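Local coordinates for Glyoxalase/bleomycin resistance protein/dioxygenase (Catenulispora acidiphila, PDB 4G6X), which is of unknown specific function but belongs to the vicinal oxygen chelate superfamily, and may be a dioxygenase like others in that family, at residues 42-45 / 49-52; 53-58 / 62-67; 125-130 / 134-139. All blocks are in the same frame, centred on the assembly; numbering follows the deposited sequence.

Contact 1: residues 42-45 / 49-52; sequences SFYT and GFLV
Tyr44 meets Phe50 twice, once through its backbone and once through its ring, where helix 37-46 gives way to strand 51-58. Its carbonyl O accepts from Phe50 N at 3.1 Å in a bent bond (139° at the hydrogen), and the same oxygen lies at the edge of the Phe50 ring, near its plane. Tyr44 keeps CG beside its own backbone N (chi1 -82°); the two rings lie side by side, pointing the same way, with Tyr44 CD2 4.0 Å from Phe50 CD2. The Tyr44 hydroxyl is held by Asp140, while Phe50 packs edge-to-face on Phe104 and touches Met25 of the second subunit.

Next, Thr45 O takes a weak bond from Gly49 N at 3.3 Å; Gly49, with positive phi, is where the chain leaves helical geometry. Thr45 CA makes a 3.2 Å CH...O contact with Phe50 O, and Thr45 CG2 reaches Val52 CG2 at 3.9 Å, leaving OG1 to bond back to Glu41 O. One water donates to both Thr45 O and Phe50 O, the latter at 2.6 Å. This is a glycine-terminated helix end whose last-turn carbonyls are held unequally, one by Phe50 N, the other by a weak bond and a water.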
ATOM      1  N   SER A  42      -7.753  -7.421 -15.974  1.00 28.07           N
ATOM      2  CA  SER A  42      -8.644  -6.804 -16.972  1.00 33.20           C
ATOM      3  C   SER A  42      -9.110  -5.417 -16.547  1.00 32.03           C
ATOM      4  O   SER A  42      -9.184  -4.507 -17.358  1.00 31.04           O
ATOM      5  CB  SER A  42      -9.900  -7.690 -17.166  1.00 34.10           C
ATOM      6  OG  SER A  42     -10.893  -7.024 -17.956  1.00 38.48           O
ATOM      7  N   PHE A  43      -9.549  -5.262 -15.297  1.00 28.29           N
ATOM      8  CA  PHE A  43     -10.017  -3.980 -14.798  1.00 27.60           C
ATOM      9  C   PHE A  43      -8.935  -2.905 -14.612  1.00 27.45           C
ATOM     10  O   PHE A  43      -9.070  -1.763 -15.046  1.00 30.70           O
ATOM     11  CB  PHE A  43     -10.752  -4.147 -13.449  1.00 28.74           C
ATOM     12  CG  PHE A  43     -11.403  -2.880 -12.999  1.00 26.83           C
ATOM     13  CD1 PHE A  43     -12.696  -2.569 -13.437  1.00 28.24           C
ATOM     14  CD2 PHE A  43     -10.756  -1.967 -12.147  1.00 26.59           C
ATOM     15  CE1 PHE A  43     -13.285  -1.374 -13.041  1.00 30.58           C
ATOM     16  CE2 PHE A  43     -11.366  -0.795 -11.758  1.00 26.87           C
ATOM     17  CZ  PHE A  43     -12.639  -0.514 -12.180  1.00 29.26           C
ATOM     18  N   TYR A  44      -7.840  -3.299 -13.960  1.00 26.81           N
ATOM     19  CA  TYR A  44      -6.814  -2.356 -13.596  1.00 25.99           C
ATOM     20  C   TYR A  44      -6.072  -1.884 -14.823  1.00 29.37           C
ATOM     21  O   TYR A  44      -5.698  -0.734 -14.852  1.00 30.89           O
ATOM     22  CB  TYR A  44      -5.824  -2.915 -12.565  1.00 26.67           C
ATOM     23  CG  TYR A  44      -6.408  -2.785 -11.128  1.00 26.83           C
ATOM     24  CD1 TYR A  44      -7.443  -3.583 -10.657  1.00 28.88           C
ATOM     25  CD2 TYR A  44      -5.988  -1.764 -10.306  1.00 26.94           C
ATOM     26  CE1 TYR A  44      -8.007  -3.362  -9.386  1.00 27.32           C
ATOM     27  CE2 TYR A  44      -6.514  -1.535  -9.068  1.00 27.04           C
ATOM     28  CZ  TYR A  44      -7.532  -2.367  -8.567  1.00 25.84           C
ATOM     29  OH  TYR A  44      -8.073  -2.146  -7.317  1.00 29.66           O
ATOM     30  N   THR A  45      -5.858  -2.774 -15.781  1.00 30.34           N
ATOM     31  CA  THR A  45      -5.232  -2.383 -17.058  1.00 32.51           C
ATOM     32  C   THR A  45      -6.222  -1.815 -18.062  1.00 38.95           C
ATOM     33  O   THR A  45      -5.991  -0.724 -18.617  1.00 41.65           O
ATOM     34  CB  THR A  45      -4.440  -3.541 -17.686  1.00 32.43           C
ATOM     35  OG1 THR A  45      -5.366  -4.530 -18.151  1.00 33.61           O
ATOM     36  CG2 THR A  45      -3.444  -4.085 -16.739  1.00 33.90           C
ATOM     37  N   GLY A  49      -6.102   1.958 -16.671  1.00 33.27           N
ATOM     38  CA  GLY A  49      -4.952   2.343 -17.485  1.00 35.54           C
ATOM     39  C   GLY A  49      -3.572   1.978 -16.980  1.00 32.95           C
ATOM     40  O   GLY A  49      -2.540   2.415 -17.555  1.00 31.97           O
ATOM     41  N   PHE A  50      -3.498   1.208 -15.908  1.00 31.26           N
ATOM     42  CA  PHE A  50      -2.220   0.636 -15.517  1.00 30.16           C
ATOM     43  C   PHE A  50      -1.654  -0.357 -16.546  1.00 30.47           C
ATOM     44  O   PHE A  50      -2.367  -0.920 -17.381  1.00 33.35           O
ATOM     45  CB  PHE A  50      -2.274  -0.027 -14.128  1.00 31.05           C
ATOM     46  CG  PHE A  50      -2.616   0.916 -12.990  1.00 32.24           C
ATOM     47  CD1 PHE A  50      -1.670   1.797 -12.473  1.00 35.68           C
ATOM     48  CD2 PHE A  50      -3.869   0.902 -12.426  1.00 34.31           C
ATOM     49  CE1 PHE A  50      -1.980   2.641 -11.418  1.00 36.67           C
ATOM     50  CE2 PHE A  50      -4.183   1.721 -11.352  1.00 31.75           C
ATOM     51  CZ  PHE A  50      -3.237   2.581 -10.832  1.00 32.94           C
ATOM     52  N   LEU A  51      -0.345  -0.532 -16.501  1.00 29.92           N
ATOM     53  CA  LEU A  51       0.353  -1.474 -17.377  1.00 33.00           C
ATOM     54  C   LEU A  51       0.853  -2.653 -16.560  1.00 30.65           C
ATOM     55  O   LEU A  51       1.367  -2.471 -15.435  1.00 31.88           O
ATOM     56  CB  LEU A  51       1.595  -0.815 -17.992  1.00 37.17           C
ATOM     57  CG  LEU A  51       1.352   0.531 -18.682  1.00 43.85           C
ATOM     58  CD1 LEU A  51       2.678   1.003 -19.265  1.00 48.23           C
ATOM     59  CD2 LEU A  51       0.292   0.390 -19.761  1.00 44.91           C
ATOM     60  N   VAL A  52       0.795  -3.845 -17.137  1.00 32.09           N
ATOM     61  CA  VAL A  52       1.395  -5.011 -16.427  1.00 32.55           C
ATOM     62  C   VAL A  52       2.923  -4.870 -16.362  1.00 30.56           C
ATOM     63  O   VAL A  52       3.562  -4.503 -17.364  1.00 31.35           O
ATOM     64  CB  VAL A  52       1.005  -6.342 -17.102  1.00 34.83           C
ATOM     65  CG1 VAL A  52       1.805  -7.505 -16.499  1.00 34.16           C
ATOM     66  CG2 VAL A  52      -0.491  -6.562 -16.943  1.00 40.63           C
TER
HETATM   67  O   HOH W   1      -3.089  -0.691 -19.845  0.50 33.54           O

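Contact 2: residues 53-58 / 62-67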
ATOM      1  N   LYS A  53       3.500  -5.027 -15.172  1.00 30.45           N
ATOM      2  CA  LYS A  53       4.923  -4.958 -14.954  1.00 31.75           C
ATOM      3  C   LYS A  53       5.501  -6.356 -14.802  1.00 33.46           C
ATOM      4  O   LYS A  53       6.391  -6.751 -15.512  1.00 34.59           O
ATOM      5  CB  LYS A  53       5.228  -4.107 -13.737  1.00 31.72           C
ATOM      6  CG  LYS A  53       6.663  -4.012 -13.391  1.00 32.44           C
ATOM      7  CD  LYS A  53       7.384  -3.239 -14.509  1.00 37.98           C
ATOM      8  CE  LYS A  53       8.704  -2.727 -13.980  1.00 42.98           C
ATOM      9  NZ  LYS A  53       9.377  -1.896 -15.012  1.00 43.75           N
ATOM     10  N   ALA A  54       4.962  -7.131 -13.892  1.00 30.99           N
ATOM     11  CA  ALA A  54       5.381  -8.491 -13.710  1.00 27.72           C
ATOM     12  C   ALA A  54       4.126  -9.406 -13.616  1.00 27.44           C
ATOM     13  O   ALA A  54       3.115  -9.075 -12.947  1.00 30.67           O
ATOM     14  CB  ALA A  54       6.246  -8.630 -12.480  1.00 31.22           C
ATOM     15  N   ASP A  55       4.249 -10.553 -14.271  1.00 29.01           N
ATOM     16  CA  ASP A  55       3.252 -11.626 -14.173  1.00 28.35           C
ATOM     17  C   ASP A  55       3.958 -12.950 -14.158  1.00 31.03           C
ATOM     18  O   ASP A  55       4.418 -13.424 -15.183  1.00 30.74           O
ATOM     19  CB  ASP A  55       2.345 -11.545 -15.371  1.00 28.49           C
ATOM     20  CG  ASP A  55       1.127 -12.515 -15.301  1.00 32.10           C
ATOM     21  OD1 ASP A  55       0.962 -13.290 -14.330  1.00 32.52           O
ATOM     22  OD2 ASP A  55       0.370 -12.493 -16.286  1.00 33.82           O
ATOM     23  N   VAL A  56       4.085 -13.561 -12.966  1.00 30.94           N
ATOM     24  CA  VAL A  56       4.915 -14.733 -12.794  1.00 38.11           C
ATOM     25  C   VAL A  56       4.115 -15.760 -12.011  1.00 34.32           C
ATOM     26  O   VAL A  56       3.488 -15.404 -11.032  1.00 35.43           O
ATOM     27  CB  VAL A  56       6.144 -14.355 -11.919  1.00 38.93           C
ATOM     28  CG1 VAL A  56       7.140 -15.505 -11.909  1.00 51.11           C
ATOM     29  CG2 VAL A  56       6.773 -13.052 -12.390  1.00 45.47           C
ATOM     30  N   PRO A  57       4.140 -17.026 -12.418  1.00 38.87           N
ATOM     31  CA  PRO A  57       3.337 -17.974 -11.623  1.00 45.69           C
ATOM     32  C   PRO A  57       4.001 -18.289 -10.310  1.00 47.32           C
ATOM     33  O   PRO A  57       5.220 -18.354 -10.222  1.00 49.40           O
ATOM     34  CB  PRO A  57       3.259 -19.225 -12.505  1.00 50.25           C
ATOM     35  CG  PRO A  57       3.793 -18.818 -13.816  1.00 48.19           C
ATOM     36  CD  PRO A  57       4.692 -17.644 -13.628  1.00 44.60           C
ATOM     37  N   VAL A  58       3.193 -18.409  -9.271  1.00 50.76           N
ATOM     38  CA  VAL A  58       3.731 -18.863  -8.010  1.00 61.32           C
ATOM     39  C   VAL A  58       2.619 -19.724  -7.385  1.00 54.63           C
ATOM     40  O   VAL A  58       1.510 -19.242  -7.029  1.00 54.59           O
ATOM     41  CB  VAL A  58       4.318 -17.698  -7.179  1.00 65.23           C
ATOM     42  CG1 VAL A  58       3.307 -16.576  -6.991  1.00 64.94           C
ATOM     43  CG2 VAL A  58       4.876 -18.213  -5.857  1.00 65.19           C
ATOM     44  N   ARG A  62      -0.658 -16.037  -9.171  1.00 42.43           N
ATOM     45  CA  ARG A  62       0.365 -15.270  -9.792  1.00 35.05           C
ATOM     46  C   ARG A  62       0.865 -14.196  -8.907  1.00 32.39           C
ATOM     47  O   ARG A  62       0.102 -13.550  -8.182  1.00 31.59           O
ATOM     48  CB  ARG A  62      -0.231 -14.544 -11.014  1.00 35.60           C
ATOM     49  CG  ARG A  62      -0.788 -15.478 -12.028  1.00 39.29           C
ATOM     50  CD  ARG A  62      -2.053 -14.917 -12.605  1.00 40.03           C
ATOM     51  NE  ARG A  62      -1.749 -13.924 -13.606  1.00 35.07           N
ATOM     52  CZ  ARG A  62      -2.679 -13.289 -14.312  1.00 37.19           C
ATOM     53  NH1 ARG A  62      -2.318 -12.436 -15.265  1.00 38.73           N
ATOM     54  NH2 ARG A  62      -3.973 -13.469 -14.049  1.00 36.61           N
ATOM     55  N   TRP A  63       2.167 -13.878  -9.085  1.00 28.77           N
ATOM     56  CA  TRP A  63       2.679 -12.603  -8.670  1.00 28.97           C
ATOM     57  C   TRP A  63       2.419 -11.681  -9.813  1.00 31.09           C
ATOM     58  O   TRP A  63       3.020 -11.815 -10.845  1.00 33.37           O
ATOM     59  CB  TRP A  63       4.206 -12.694  -8.437  1.00 29.93           C
ATOM     60  CG  TRP A  63       4.845 -11.377  -8.081  1.00 30.20           C
ATOM     61  CD1 TRP A  63       5.461 -10.454  -8.931  1.00 31.76           C
ATOM     62  CD2 TRP A  63       4.961 -10.799  -6.757  1.00 31.10           C
ATOM     63  NE1 TRP A  63       5.918  -9.383  -8.219  1.00 32.00           N
ATOM     64  CE2 TRP A  63       5.659  -9.531  -6.916  1.00 31.55           C
ATOM     65  CE3 TRP A  63       4.624 -11.232  -5.479  1.00 35.09           C
ATOM     66  CZ2 TRP A  63       5.941  -8.711  -5.829  1.00 33.83           C
ATOM     67  CZ3 TRP A  63       4.911 -10.394  -4.388  1.00 38.80           C
ATOM     68  CH2 TRP A  63       5.567  -9.181  -4.560  1.00 35.35           C
ATOM     69  N   LEU A  64       1.484 -10.764  -9.615  1.00 27.64           N
ATOM     70  CA  LEU A  64       1.015  -9.859 -10.664  1.00 28.10           C
ATOM     71  C   LEU A  64       1.096  -8.431 -10.179  1.00 27.60           C
ATOM     72  O   LEU A  64       0.348  -8.024  -9.236  1.00 29.01           O
ATOM     73  CB  LEU A  64      -0.438 -10.248 -10.922  1.00 24.74           C
ATOM     74  CG  LEU A  64      -1.148  -9.380 -11.954  1.00 29.41           C
ATOM     75  CD1 LEU A  64      -0.447  -9.443 -13.313  1.00 31.74           C
ATOM     76  CD2 LEU A  64      -2.644  -9.786 -12.018  1.00 31.72           C
ATOM     77  N   THR A  65       1.957  -7.625 -10.811  1.00 27.24           N
ATOM     78  CA  THR A  65       2.034  -6.247 -10.448  1.00 25.64           C
ATOM     79  C   THR A  65       1.745  -5.401 -11.675  1.00 26.79           C
ATOM     80  O   THR A  65       2.016  -5.814 -12.794  1.00 30.08           O
ATOM     81  CB  THR A  65       3.398  -5.854  -9.884  1.00 27.82           C
ATOM     82  OG1 THR A  65       4.381  -6.129 -10.890  1.00 28.47           O
ATOM     83  CG2 THR A  65       3.700  -6.665  -8.669  1.00 29.17           C
ATOM     84  N   VAL A  66       1.236  -4.208 -11.410  1.00 27.15           N
ATOM     85  CA  VAL A  66       1.054  -3.171 -12.439  1.00 29.32           C
ATOM     86  C   VAL A  66       1.720  -1.851 -12.055  1.00 28.90           C
ATOM     87  O   VAL A  66       2.065  -1.602 -10.906  1.00 29.69           O
ATOM     88  CB  VAL A  66      -0.460  -2.956 -12.720  1.00 29.88           C
ATOM     89  CG1 VAL A  66      -1.130  -4.247 -13.219  1.00 27.76           C
ATOM     90  CG2 VAL A  66      -1.201  -2.353 -11.533  1.00 30.58           C
ATOM     91  N   VAL A  67       1.944  -0.975 -13.048  1.00 30.58           N
ATOM     92  CA  VAL A  67       2.581   0.301 -12.813  1.00 30.35           C
ATOM     93  C   VAL A  67       1.818   1.357 -13.605  1.00 31.36           C
ATOM     94  O   VAL A  67       1.095   1.020 -14.564  1.00 31.21           O
ATOM     95  CB  VAL A  67       4.026   0.325 -13.297  1.00 30.45           C
ATOM     96  CG1 VAL A  67       4.925  -0.496 -12.401  1.00 30.25           C
ATOM     97  CG2 VAL A  67       4.121  -0.163 -14.727  1.00 32.92           C
TER
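Asp55 swings its carboxylate anti to the backbone N (chi1 -173°), and Arg62, its chain bent at chi2 and again at chi3 (80°), brings its guanidinium alongside. They sit on the antiparallel beta hairpin 51-58/61-67, the second and third strands of a beta-alpha-beta-beta-beta module of the vicinal oxygen chelate fold. Arg62 grips side-on, NE to Asp55 OD1 at 2.9 Å and NH1 to Asp55 OD2 at 2.9 Å. The acid lies at the guanidinium edge, but the two planes are 35° apart, and OD2 is met from above the carboxylate plane. Glu41 of helix 37-46 gives NH1 a second acidic partner, so the positive charge is probably stabilised.

Trp63 and Val56 form a hydrogen-bonded pair, with Trp63 N to Val56 O at 2.8 Å, and Val58 CG1 comes within 3.6 Å of Trp63 N. Ala54 CB lies at the edge of the indole, near its plane, 4.1 Å from Trp63 CD1.

Towards Lys53 the register slips: Lys53 and Ala54 both face Thr65, a classic beta bulge. Lys53 N donates to Thr65 O at 2.9 Å, whereas Ala54 N makes only weak bonds to Thr65 O and OG1; that hydroxyl is also bonded to Gln76. On the Asp55 side of the sheet, Leu64 CD2 sits over the centre of the Arg62 guanidinium, 4.1 Å above its plane.

Contact 3: residues 125-130 / 134-139; sequences QEPTDM and VTAILD
Gln125 and Ile137 pair in the antiparallel beta hairpin 123-129/134-139, in the second four-stranded sheet of the vicinal oxygen chelate fold; a beta bulge shifts the register by one residue before Thr128 pairs with Thr135. The backbone bonds come in two reciprocal sets. Ile137 N donates to Gln125 O at 2.9 Å, with Gln125 N returning to Ile137 O; beyond the bulge, Thr128 N reaches Thr135 O at 2.7 Å and Thr135 N reaches Thr128 O. Pro127, in the bulge, offers no N-H, but its CA makes a CH...O contact of 3.1 Å to Thr135 O.

The apolar contacts are lighter. On the side of Pro127 its ring touches Val134 CG1 and Ala136 CB, and Tyr113 and Ile109 of helix 109-118 close over this patch. On the other, selenomethionine Met130 crosses Thr135 at about a right angle, its CG 4.0 Å from Thr135 CG2.

Side-chain polar bonds knit the bulge. Gln125 CG is anti to the backbone N (chi1 -172°), and the bend at chi2 turns the amide across Thr135. NE2 then uses both hydrogens in the amide plane: one goes to Thr135 OG1, almost straight at 177°, the other to Glu126 O. Thr128 OG1 also donates to Glu126 O, from the opposite face of that carbonyl. A water donates to Gln125 OE1 at 3.2 Å and lies 2.8 Å from Thr135 OG1.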
ATOM      1  N   GLN A 125     -18.861   7.533  -5.009  1.00 39.22           N
ATOM      2  CA  GLN A 125     -18.772   8.956  -4.705  1.00 40.08           C
ATOM      3  C   GLN A 125     -18.226   9.693  -5.901  1.00 40.77           C
ATOM      4  O   GLN A 125     -17.115   9.424  -6.340  1.00 38.29           O
ATOM      5  CB  GLN A 125     -17.866   9.206  -3.496  1.00 42.49           C
ATOM      6  CG  GLN A 125     -17.876  10.650  -2.986  1.00 45.25           C
ATOM      7  CD  GLN A 125     -16.542  11.032  -2.378  1.00 42.60           C
ATOM      8  OE1 GLN A 125     -16.186  10.558  -1.297  1.00 50.18           O
ATOM      9  NE2 GLN A 125     -15.763  11.830  -3.104  1.00 47.39           N
ATOM     10  N   GLU A 126     -19.030  10.642  -6.395  1.00 46.35           N
ATOM     11  CA  GLU A 126     -18.630  11.563  -7.463  1.00 48.79           C
ATOM     12  C   GLU A 126     -17.563  12.526  -6.953  1.00 47.40           C
ATOM     13  O   GLU A 126     -17.414  12.671  -5.728  1.00 43.82           O
ATOM     14  CB  GLU A 126     -19.850  12.358  -7.971  1.00 55.98           C
ATOM     15  CG  GLU A 126     -20.886  11.494  -8.676  1.00 64.92           C
ATOM     16  CD  GLU A 126     -22.077  12.311  -9.203  1.00 72.11           C
ATOM     17  OE1 GLU A 126     -22.125  13.539  -8.972  1.00 69.19           O
ATOM     18  OE2 GLU A 126     -22.963  11.716  -9.850  1.00 80.94           O
ATOM     19  N   PRO A 127     -16.823  13.196  -7.878  1.00 46.00           N
ATOM     20  CA  PRO A 127     -15.789  14.154  -7.457  1.00 47.28           C
ATOM     21  C   PRO A 127     -16.331  15.174  -6.486  1.00 48.45           C
ATOM     22  O   PRO A 127     -17.282  15.881  -6.806  1.00 51.04           O
ATOM     23  CB  PRO A 127     -15.381  14.834  -8.763  1.00 46.20           C
ATOM     24  CG  PRO A 127     -15.592  13.783  -9.782  1.00 45.39           C
ATOM     25  CD  PRO A 127     -16.870  13.098  -9.349  1.00 48.42           C
ATOM     26  N   THR A 128     -15.717  15.261  -5.323  1.00 48.90           N
ATOM     27  CA  THR A 128     -16.228  16.106  -4.262  1.00 53.10           C
ATOM     28  C   THR A 128     -15.093  16.875  -3.638  1.00 53.35           C
ATOM     29  O   THR A 128     -14.040  16.304  -3.282  1.00 47.16           O
ATOM     30  CB  THR A 128     -16.915  15.258  -3.186  1.00 52.96           C
ATOM     31  OG1 THR A 128     -17.994  14.555  -3.781  1.00 53.79           O
ATOM     32  CG2 THR A 128     -17.469  16.120  -2.056  1.00 59.05           C
ATOM     33  N   ASP A 129     -15.318  18.175  -3.475  1.00 55.40           N
ATOM     34  CA  ASP A 129     -14.303  19.061  -2.939  1.00 63.52           C
ATOM     35  C   ASP A 129     -14.181  18.791  -1.427  1.00 63.41           C
ATOM     36  O   ASP A 129     -15.159  18.916  -0.695  1.00 63.90           O
ATOM     37  CB  ASP A 129     -14.700  20.507  -3.245  1.00 66.43           C
ATOM     38  CG  ASP A 129     -13.519  21.410  -3.429  1.00 75.91           C
ATOM     39  OD1 ASP A 129     -13.677  22.415  -4.164  1.00 81.25           O
ATOM     40  OD2 ASP A 129     -12.458  21.134  -2.826  1.00 72.70           O
HETATM   41  N   MSE A 130     -12.998  18.377  -0.967  1.00 64.38           N
HETATM   42  CA  MSE A 130     -12.788  18.067   0.461  1.00 66.82           C
HETATM   43  C   MSE A 130     -11.865  19.084   1.113  1.00 72.96           C
HETATM   44  O   MSE A 130     -11.348  18.837   2.198  1.00 82.16           O
HETATM   45  CB  MSE A 130     -12.228  16.647   0.666  1.00 66.16           C
HETATM   46  CG  MSE A 130     -12.994  15.528  -0.066  1.00 73.30           C
HETATM   47 SE   MSE A 130     -14.649  15.020   0.896  1.00 88.47          SE
HETATM   48  CE  MSE A 130     -15.143  13.324   0.047  1.00 78.81           C
ATOM     49  N   VAL A 134      -9.671  17.200  -3.854  1.00 45.81           N
ATOM     50  CA  VAL A 134     -10.935  16.777  -4.459  1.00 45.16           C
ATOM     51  C   VAL A 134     -10.820  15.273  -4.631  1.00 44.72           C
ATOM     52  O   VAL A 134      -9.790  14.803  -5.099  1.00 41.39           O
ATOM     53  CB  VAL A 134     -11.154  17.427  -5.828  1.00 48.15           C
ATOM     54  CG1 VAL A 134     -12.505  17.030  -6.402  1.00 48.25           C
ATOM     55  CG2 VAL A 134     -11.038  18.945  -5.691  1.00 54.49           C
ATOM     56  N   THR A 135     -11.844  14.538  -4.210  1.00 41.33           N
ATOM     57  CA  THR A 135     -11.777  13.061  -4.230  1.00 41.36           C
ATOM     58  C   THR A 135     -12.992  12.474  -4.949  1.00 40.77           C
ATOM     59  O   THR A 135     -14.040  13.115  -5.083  1.00 40.56           O
ATOM     60  CB  THR A 135     -11.735  12.435  -2.816  1.00 39.84           C
ATOM     61  OG1 THR A 135     -12.982  12.645  -2.129  1.00 45.41           O
ATOM     62  CG2 THR A 135     -10.619  12.969  -2.018  1.00 42.92           C
ATOM     63  N   ALA A 136     -12.824  11.238  -5.423  1.00 36.79           N
ATOM     64  CA  ALA A 136     -13.915  10.405  -5.947  1.00 35.83           C
ATOM     65  C   ALA A 136     -13.648   8.966  -5.522  1.00 34.35           C
ATOM     66  O   ALA A 136     -12.498   8.592  -5.293  1.00 33.49           O
ATOM     67  CB  ALA A 136     -14.028  10.482  -7.467  1.00 43.07           C
ATOM     68  N   ILE A 137     -14.698   8.159  -5.451  1.00 33.56           N
ATOM     69  CA  ILE A 137     -14.535   6.764  -5.022  1.00 31.52           C
ATOM     70  C   ILE A 137     -15.228   5.842  -6.021  1.00 31.47           C
ATOM     71  O   ILE A 137     -16.395   6.062  -6.378  1.00 32.74           O
ATOM     72  CB  ILE A 137     -15.069   6.552  -3.616  1.00 34.07           C
ATOM     73  CG1 ILE A 137     -14.273   7.414  -2.643  1.00 39.96           C
ATOM     74  CG2 ILE A 137     -14.984   5.062  -3.223  1.00 33.28           C
ATOM     75  CD1 ILE A 137     -14.776   7.353  -1.236  1.00 46.03           C
ATOM     76  N   LEU A 138     -14.463   4.855  -6.489  1.00 30.15           N
ATOM     77  CA  LEU A 138     -14.953   3.884  -7.459  1.00 31.81           C
ATOM     78  C   LEU A 138     -14.890   2.437  -6.946  1.00 30.85           C
ATOM     79  O   LEU A 138     -14.147   2.136  -6.011  1.00 29.05           O
ATOM     80  CB  LEU A 138     -14.226   4.008  -8.823  1.00 32.30           C
ATOM     81  CG  LEU A 138     -12.720   3.683  -8.827  1.00 32.51           C
ATOM     82  CD1 LEU A 138     -12.454   2.227  -9.170  1.00 33.12           C
ATOM     83  CD2 LEU A 138     -11.992   4.525  -9.873  1.00 33.62           C
ATOM     84  N   ASP A 139     -15.750   1.593  -7.544  1.00 29.60           N
ATOM     85  CA  ASP A 139     -15.784   0.139  -7.267  1.00 30.07           C
ATOM     86  C   ASP A 139     -14.822  -0.555  -8.263  1.00 28.30           C
ATOM     87  O   ASP A 139     -14.992  -0.450  -9.516  1.00 27.89           O
ATOM     88  CB  ASP A 139     -17.214  -0.338  -7.424  1.00 30.43           C
ATOM     89  CG  ASP A 139     -17.383  -1.847  -7.252  1.00 33.35           C
ATOM     90  OD1 ASP A 139     -16.440  -2.586  -6.971  1.00 29.77           O
ATOM     91  OD2 ASP A 139     -18.549  -2.263  -7.431  1.00 31.77           O
TER
HETATM   92  O   HOH W   2     -13.168  10.622  -0.203  1.00 54.60           O

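Contacts 1 and 2 follow one another along strand 51-58, their centres 12 Å apart. Leu51 N probably bonds to Val67 O at 2.9 Å, and Phe50 CB packs on Val66 CG2 at 3.6 Å. Contact 3 is the corresponding hairpin of the other sheet, which has the same 1-4-3-2 strand order; its centre lies 29 Å from that of contact 2, across the centre of the chain. Contact 1 bridges part of that gap, with Phe43 CZ 3.6 Å from Asp139 O. Neither metal nor substrate marks an active site at these contacts; a glycerol about 4 Å from the Trp63 side chain, probably from crystallisation, is at most a hint of a pocket.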